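Long-range contact in monomethylamine methyltransferase MtmB1 (PDB 1NTH), which catalyses transfer of the methyl group from monomethylamine to the corrinoid cofactor of its partner protein MtmC, a step in methanogenesis from methylamine: residues C337-A351 with L408-G422. Sequence-based numbering, arbitrary orientation.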
# COMPACT_ATOMS: atom_id res chain seq x y z
N CYS A 337 4.96 29.31 -32.88
CA CYS A 337 5.39 30.70 -32.77
C CYS A 337 4.27 31.56 -32.19
O CYS A 337 4.50 32.39 -31.31
CB CYS A 337 5.76 31.27 -34.15
SG CYS A 337 7.26 30.61 -34.89
N ALA A 338 3.06 31.34 -32.70
CA ALA A 338 1.89 32.11 -32.28
C ALA A 338 1.37 31.71 -30.90
O ALA A 338 1.58 30.59 -30.43
CB ALA A 338 0.79 31.97 -33.32
N GLY A 339 0.66 32.65 -30.27
CA GLY A 339 0.11 32.41 -28.95
C GLY A 339 -1.31 31.86 -28.99
O GLY A 339 -1.91 31.77 -30.06
N PRO A 340 -1.88 31.50 -27.83
CA PRO A 340 -3.23 30.97 -27.75
C PRO A 340 -4.31 31.88 -28.32
O PRO A 340 -4.14 33.10 -28.37
CB PRO A 340 -3.43 30.74 -26.25
CG PRO A 340 -2.05 30.50 -25.76
CD PRO A 340 -1.25 31.54 -26.50
N CYS A 341 -5.41 31.27 -28.74
CA CYS A 341 -6.56 31.97 -29.29
C CYS A 341 -6.25 32.69 -30.60
O CYS A 341 -6.76 33.78 -30.85
CB CYS A 341 -7.13 32.94 -28.26
SG CYS A 341 -8.87 33.37 -28.54
N THR A 342 -5.40 32.08 -31.42
CA THR A 342 -5.07 32.63 -32.73
C THR A 342 -5.11 31.46 -33.69
O THR A 342 -4.77 30.32 -33.34
CB THR A 342 -3.66 33.27 -32.77
OG1 THR A 342 -2.65 32.26 -32.64
CG2 THR A 342 -3.50 34.30 -31.67
N GLU A 343 -5.53 31.73 -34.92
CA GLU A 343 -5.63 30.68 -35.92
C GLU A 343 -4.26 30.10 -36.26
O GLU A 343 -4.12 28.89 -36.45
CB GLU A 343 -6.28 31.23 -37.19
CG GLU A 343 -6.64 30.16 -38.20
CD GLU A 343 -7.36 30.73 -39.41
OE1 GLU A 343 -6.69 31.41 -40.22
OE2 GLU A 343 -8.58 30.51 -39.54
N MET A 344 -3.24 30.95 -36.31
CA MET A 344 -1.90 30.48 -36.64
C MET A 344 -1.40 29.44 -35.64
O MET A 344 -0.84 28.41 -36.04
CB MET A 344 -0.90 31.63 -36.71
CG MET A 344 0.46 31.19 -37.22
SD MET A 344 1.61 32.55 -37.47
CE MET A 344 3.18 31.68 -37.53
N CYS A 345 -1.59 29.70 -34.35
CA CYS A 345 -1.14 28.76 -33.33
C CYS A 345 -1.74 27.38 -33.58
O CYS A 345 -1.03 26.37 -33.57
CB CYS A 345 -1.55 29.25 -31.94
SG CYS A 345 -1.06 28.14 -30.59
N LEU A 346 -3.05 27.34 -33.81
CA LEU A 346 -3.73 26.07 -34.06
C LEU A 346 -3.24 25.40 -35.34
O LEU A 346 -3.08 24.18 -35.37
CB LEU A 346 -5.24 26.30 -34.13
CG LEU A 346 -5.88 26.84 -32.85
CD1 LEU A 346 -7.39 26.97 -33.04
CD2 LEU A 346 -5.57 25.89 -31.68
N LEU A 347 -3.00 26.18 -36.39
CA LEU A 347 -2.52 25.61 -37.64
C LEU A 347 -1.09 25.10 -37.52
O LEU A 347 -0.73 24.08 -38.12
CB LEU A 347 -2.62 26.64 -38.77
CG LEU A 347 -4.04 27.05 -39.18
CD1 LEU A 347 -3.97 28.10 -40.28
CD2 LEU A 347 -4.81 25.83 -39.66
N GLU A 348 -0.27 25.80 -36.74
CA GLU A 348 1.11 25.40 -36.53
C GLU A 348 1.14 24.05 -35.81
O GLU A 348 1.83 23.12 -36.23
CB GLU A 348 1.86 26.43 -35.69
CG GLU A 348 2.33 27.67 -36.45
CD GLU A 348 3.09 28.62 -35.54
OE1 GLU A 348 2.45 29.42 -34.83
OE2 GLU A 348 4.34 28.56 -35.53
N ALA A 349 0.38 23.96 -34.73
CA ALA A 349 0.32 22.73 -33.95
C ALA A 349 -0.27 21.60 -34.80
O ALA A 349 0.15 20.45 -34.69
CB ALA A 349 -0.51 22.93 -32.69
N SER A 350 -1.24 21.93 -35.64
CA SER A 350 -1.87 20.94 -36.50
C SER A 350 -0.87 20.34 -37.47
O SER A 350 -0.85 19.12 -37.68
CB SER A 350 -3.04 21.56 -37.27
OG SER A 350 -4.09 21.91 -36.40
N ALA A 351 -0.05 21.19 -38.08
CA ALA A 351 0.95 20.70 -39.03
C ALA A 351 1.87 19.70 -38.33
O ALA A 351 2.23 18.67 -38.91
CB ALA A 351 1.76 21.86 -39.59
N LEU A 408 -0.38 23.11 -46.04
CA LEU A 408 -0.61 23.67 -44.72
C LEU A 408 0.53 24.56 -44.25
O LEU A 408 0.30 25.69 -43.81
CB LEU A 408 -0.85 22.55 -43.70
CG LEU A 408 -1.06 22.97 -42.24
CD1 LEU A 408 -2.19 24.00 -42.14
CD2 LEU A 408 -1.38 21.74 -41.41
N VAL A 409 1.76 24.06 -44.33
CA VAL A 409 2.90 24.84 -43.89
C VAL A 409 3.01 26.13 -44.69
O VAL A 409 3.45 27.16 -44.17
CB VAL A 409 4.21 24.02 -44.02
CG1 VAL A 409 5.41 24.88 -43.64
CG2 VAL A 409 4.13 22.79 -43.12
N SER A 410 2.59 26.09 -45.96
CA SER A 410 2.63 27.27 -46.81
C SER A 410 1.68 28.35 -46.33
O SER A 410 1.85 29.53 -46.64
CB SER A 410 2.28 26.90 -48.26
OG SER A 410 3.31 26.12 -48.85
N LEU A 411 0.68 27.96 -45.55
CA LEU A 411 -0.30 28.91 -45.04
C LEU A 411 0.23 29.81 -43.92
O LEU A 411 -0.37 30.84 -43.62
CB LEU A 411 -1.55 28.18 -44.53
CG LEU A 411 -2.42 27.45 -45.56
CD1 LEU A 411 -3.61 26.82 -44.85
CD2 LEU A 411 -2.90 28.43 -46.62
N TYR A 412 1.36 29.44 -43.31
CA TYR A 412 1.89 30.25 -42.23
C TYR A 412 3.40 30.50 -42.24
O TYR A 412 3.88 31.38 -41.52
CB TYR A 412 1.50 29.64 -40.87
CG TYR A 412 2.08 28.26 -40.58
CD1 TYR A 412 3.45 28.09 -40.37
CD2 TYR A 412 1.26 27.13 -40.52
CE1 TYR A 412 3.99 26.82 -40.11
CE2 TYR A 412 1.79 25.87 -40.26
CZ TYR A 412 3.15 25.72 -40.05
OH TYR A 412 3.68 24.47 -39.79
N GLU A 413 4.15 29.75 -43.04
CA GLU A 413 5.60 29.89 -43.05
C GLU A 413 6.17 31.24 -43.50
O GLU A 413 7.37 31.47 -43.40
CB GLU A 413 6.24 28.76 -43.86
CG GLU A 413 6.11 28.87 -45.37
CD GLU A 413 6.67 27.64 -46.07
OE1 GLU A 413 7.62 27.03 -45.53
OE2 GLU A 413 6.17 27.28 -47.15
N LYS A 414 5.31 32.14 -43.96
CA LYS A 414 5.77 33.45 -44.39
C LYS A 414 5.42 34.50 -43.34
O LYS A 414 5.66 35.70 -43.54
CB LYS A 414 5.14 33.81 -45.74
CG LYS A 414 5.52 32.88 -46.88
CD LYS A 414 7.00 32.99 -47.21
CE LYS A 414 7.36 32.10 -48.38
NZ LYS A 414 8.81 32.19 -48.72
N ASN A 415 4.88 34.05 -42.22
CA ASN A 415 4.46 34.96 -41.15
C ASN A 415 5.14 34.72 -39.80
O ASN A 415 4.64 35.17 -38.77
CB ASN A 415 2.95 34.85 -40.97
CG ASN A 415 2.19 35.07 -42.27
OD1 ASN A 415 1.06 34.61 -42.42
ND2 ASN A 415 2.81 35.78 -43.20
N TYR A 416 6.28 34.03 -39.80
CA TYR A 416 6.98 33.75 -38.54
C TYR A 416 7.33 35.03 -37.79
O TYR A 416 7.12 35.12 -36.58
CB TYR A 416 8.25 32.94 -38.82
CG TYR A 416 7.98 31.53 -39.31
CD1 TYR A 416 8.76 30.97 -40.31
CD2 TYR A 416 6.94 30.77 -38.78
CE1 TYR A 416 8.52 29.68 -40.78
CE2 TYR A 416 6.69 29.47 -39.24
CZ TYR A 416 7.49 28.94 -40.24
OH TYR A 416 7.24 27.67 -40.72
N ALA A 417 7.87 36.01 -38.50
CA ALA A 417 8.26 37.27 -37.88
C ALA A 417 7.08 38.06 -37.34
O ALA A 417 7.23 38.87 -36.42
CB ALA A 417 9.04 38.12 -38.88
N SER A 418 5.90 37.84 -37.91
CA SER A 418 4.70 38.56 -37.47
C SER A 418 3.67 37.66 -36.80
O SER A 418 2.48 37.98 -36.77
CB SER A 418 4.06 39.27 -38.66
OG SER A 418 3.66 38.35 -39.67
N ALA A 419 4.12 36.53 -36.25
CA ALA A 419 3.21 35.61 -35.58
C ALA A 419 2.46 36.34 -34.47
O ALA A 419 3.07 37.03 -33.65
CB ALA A 419 3.99 34.44 -35.00
N PRO A 420 1.13 36.21 -34.43
CA PRO A 420 0.31 36.87 -33.41
C PRO A 420 0.64 36.40 -31.99
O PRO A 420 0.76 35.20 -31.74
CB PRO A 420 -1.12 36.52 -33.83
CG PRO A 420 -0.96 35.20 -34.50
CD PRO A 420 0.29 35.40 -35.33
N ALA A 421 0.78 37.36 -31.08
CA ALA A 421 1.13 37.08 -29.69
C ALA A 421 0.10 36.23 -28.96
O ALA A 421 0.44 35.49 -28.03
CB ALA A 421 1.33 38.39 -28.93
N GLY A 422 -1.16 36.33 -29.36
CA GLY A 422 -2.20 35.55 -28.72
C GLY A 422 -2.58 36.06 -27.35
O GLY A 422 -2.18 37.15 -26.94
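The CA atoms come closest at G339 and G422, 3.9 Å apart, and G339 N donates to P420 O (2.9 Å); farther along, Y412 and L408 lie against helix 343-359. In this TIM barrel, the helix follows barrel strand 330-333, and the loop after helix 398-410 runs back across its N-terminal end. Y412 fills the middle. Its CG stands between the backbone N and carbonyl carbon (chi1 64°), which turns the ring in against the helix. E348 CG sits over the ring centre, 3.9 Å from the centroid, in a CH-pi contact only 4° off the normal, while V409 O covers the opposite face. A351 CB comes in near the ring plane, 3.2 Å from Y412 OH, and the hydroxyl bonds to N307 O. The E348 carboxylate takes the backbone N-H groups of C337 on OE2, which N307 ND2 also bonds, and of A338 on OE1, holding the strand-to-helix loop against its own helix. With CG anti to the backbone N (chi1 -173°), M344 reaches across Y412 CB at about a right angle and on to the loop, laying SD on P420 CD and CE on A419 CB, each 3.8 Å away. T342, the helix N-cap, accepts from C345 N through OG1, which also donates to G339 O, while CB packs on P420 CG. With alanine here OG1 and CG2 are gone, which would probably leave C345 N without its capping acceptor and G339 O without the hydroxyl, and open a gap beside G422. There the methyl carbon T342 CG2 lies 3.5 Å from G422 CA.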